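Transcriptional repressor PadR (Bacillus cereus, PDB 6JYI) probably acts as a dimeric winged-helix transcription factor of the PadR family that binds DNA and regulates gene expression. Local coordinates at residues Leu14-Gln19 with Tyr25-Val30. Numbering follows the deposited sequence.
Sequences LGLLMQ and YDIKIV
Leu16 and Leu17 meet Ile27 and Val30 without any flat group between them. Tyr25, the one aromatic residue of the two segments, is on the far side of helix 24-35, and its ring takes no part. Ile29 CG1 sits over the centre of one face of that ring, 4.3 Å above its plane, one helical turn further on. The contact itself is purely aliphatic. Leu16 makes two of the three contacts, one with each methyl branch. Its CD2 reaches Val30 CG1 at 3.9 Å, and the two side chains run past each other, pointing opposite ways. Val30 CG1 is anti to the backbone N (chi1 -168°), which turns this methyl to Leu16. The other branch, Leu16 CD1, lies 4.3 Å from Ile27 CG2. Leu17 adds a third pair: its CD2 comes to 4.3 Å from Ile27 CD1, the far end of the isoleucine chain. Ile27 is therefore touched at its branch methyl and at its end. The axes of the two segments come no closer than 11.3 Å, and their N-to-C directions lie 118° apart, so side-chain ends bridge the gap. These are the first two helices of the PadR winged helix-turn-helix domain. Ile27 also packs on Ile46 and Leu50 of helix 46-55, and Leu17 on Tyr75 and Ile77 of the hairpin. Val30 touches Tyr107 of the second subunit. With no hydrogen bond or salt bridge across it, the contact rests on van der Waals packing and the burial of apolar surface.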
loop_
_atom_site.group_PDB
_atom_site.type_symbol
_atom_site.label_atom_id
_atom_site.label_comp_id
_atom_site.label_asym_id
_atom_site.label_seq_id
_atom_site.Cartn_x
_atom_site.Cartn_y
_atom_site.Cartn_z
ATOM N N LEU A 14 -4.158 18.053 6.353
ATOM C CA LEU A 14 -4.950 18.698 7.432
ATOM C C LEU A 14 -4.681 18.073 8.759
ATOM O O LEU A 14 -4.494 18.779 9.785
ATOM C CB LEU A 14 -6.452 18.664 7.122
ATOM C CG LEU A 14 -6.830 19.506 5.897
ATOM C CD1 LEU A 14 -8.301 19.219 5.427
ATOM C CD2 LEU A 14 -6.692 20.991 6.223
ATOM N N GLY A 15 -4.635 16.744 8.791
ATOM C CA GLY A 15 -4.284 16.101 10.043
ATOM C C GLY A 15 -2.950 16.478 10.615
ATOM O O GLY A 15 -2.808 16.667 11.836
ATOM N N LEU A 16 -1.950 16.594 9.770
ATOM C CA LEU A 16 -0.635 17.004 10.236
ATOM C C LEU A 16 -0.676 18.388 10.881
ATOM O O LEU A 16 -0.154 18.605 11.989
ATOM C CB LEU A 16 0.342 16.999 9.063
ATOM C CG LEU A 16 0.903 15.641 8.656
ATOM C CD1 LEU A 16 1.825 15.815 7.404
ATOM C CD2 LEU A 16 1.672 14.994 9.823
ATOM N N LEU A 17 -1.407 19.292 10.238
ATOM C CA LEU A 17 -1.529 20.677 10.704
ATOM C C LEU A 17 -2.400 20.842 11.963
ATOM O O LEU A 17 -2.288 21.829 12.665
ATOM C CB LEU A 17 -2.023 21.565 9.549
ATOM C CG LEU A 17 -1.050 21.687 8.383
ATOM C CD1 LEU A 17 -1.645 22.502 7.192
ATOM C CD2 LEU A 17 0.259 22.317 8.857
HETATM N N MSE A 18 -3.214 19.842 12.264
HETATM C CA MSE A 18 -4.010 19.823 13.496
HETATM C C MSE A 18 -3.219 20.080 14.783
HETATM O O MSE A 18 -3.671 20.839 15.617
HETATM C CB MSE A 18 -4.814 18.507 13.619
HETATM C CG MSE A 18 -5.951 18.426 12.693
HETATM SE SE MSE A 18 -7.405 19.642 13.205
HETATM C CE MSE A 18 -7.884 18.881 14.911
ATOM N N GLN A 19 -2.038 19.498 14.951
ATOM C CA GLN A 19 -1.260 19.806 16.176
ATOM C C GLN A 19 -0.624 21.182 16.188
ATOM O O GLN A 19 -0.746 21.936 17.169
ATOM C CB GLN A 19 -0.144 18.806 16.393
ATOM C CG GLN A 19 0.639 19.118 17.633
ATOM C CD GLN A 19 1.347 17.914 18.192
ATOM O OE1 GLN A 19 0.710 16.935 18.601
ATOM N NE2 GLN A 19 2.678 17.980 18.235
ATOM N N TYR A 25 8.749 22.588 4.310
ATOM C CA TYR A 25 9.907 21.718 4.509
ATOM C C TYR A 25 9.523 20.565 5.453
ATOM O O TYR A 25 9.718 19.376 5.153
ATOM C CB TYR A 25 11.030 22.526 5.128
ATOM C CG TYR A 25 12.307 21.789 5.423
ATOM C CD1 TYR A 25 13.070 21.250 4.406
ATOM C CD2 TYR A 25 12.786 21.685 6.722
ATOM C CE1 TYR A 25 14.261 20.593 4.671
ATOM C CE2 TYR A 25 13.979 21.039 7.002
ATOM C CZ TYR A 25 14.714 20.500 5.976
ATOM O OH TYR A 25 15.905 19.853 6.231
ATOM N N ASP A 26 8.955 20.949 6.587
ATOM C CA ASP A 26 8.604 19.991 7.609
ATOM C C ASP A 26 7.483 19.016 7.185
ATOM O O ASP A 26 7.560 17.821 7.494
ATOM C CB ASP A 26 8.278 20.699 8.920
ATOM C CG ASP A 26 9.547 21.006 9.770
ATOM O OD1 ASP A 26 10.680 20.586 9.430
ATOM O OD2 ASP A 26 9.408 21.616 10.821
ATOM N N ILE A 27 6.478 19.507 6.471
ATOM C CA ILE A 27 5.458 18.646 5.954
ATOM C C ILE A 27 6.070 17.570 5.045
ATOM O O ILE A 27 5.752 16.375 5.196
ATOM C CB ILE A 27 4.392 19.442 5.183
ATOM C CG1 ILE A 27 3.631 20.313 6.182
ATOM C CG2 ILE A 27 3.470 18.489 4.449
ATOM C CD1 ILE A 27 2.706 21.324 5.519
ATOM N N LYS A 28 6.950 17.981 4.134
ATOM C CA LYS A 28 7.630 17.033 3.281
ATOM C C LYS A 28 8.437 15.977 4.069
ATOM O O LYS A 28 8.428 14.790 3.739
ATOM C CB LYS A 28 8.527 17.743 2.257
ATOM C CG LYS A 28 7.698 18.304 1.068
ATOM C CD LYS A 28 8.484 19.159 0.091
ATOM C CE LYS A 28 9.537 18.411 -0.621
ATOM N NZ LYS A 28 10.209 19.248 -1.641
ATOM N N ILE A 29 9.164 16.401 5.086
ATOM C CA ILE A 29 10.005 15.440 5.804
ATOM C C ILE A 29 9.105 14.455 6.552
ATOM O O ILE A 29 9.368 13.267 6.506
ATOM C CB ILE A 29 11.024 16.106 6.733
ATOM C CG1 ILE A 29 11.831 17.177 5.977
ATOM C CG2 ILE A 29 12.000 15.050 7.299
ATOM C CD1 ILE A 29 13.065 16.680 5.204
ATOM N N VAL A 30 8.039 14.923 7.201
ATOM C CA VAL A 30 7.126 13.981 7.904
ATOM C C VAL A 30 6.547 12.976 6.924
ATOM O O VAL A 30 6.452 11.789 7.214
ATOM C CB VAL A 30 5.955 14.627 8.663
ATOM C CG1 VAL A 30 5.313 13.528 9.580
ATOM C CG2 VAL A 30 6.444 15.707 9.544
#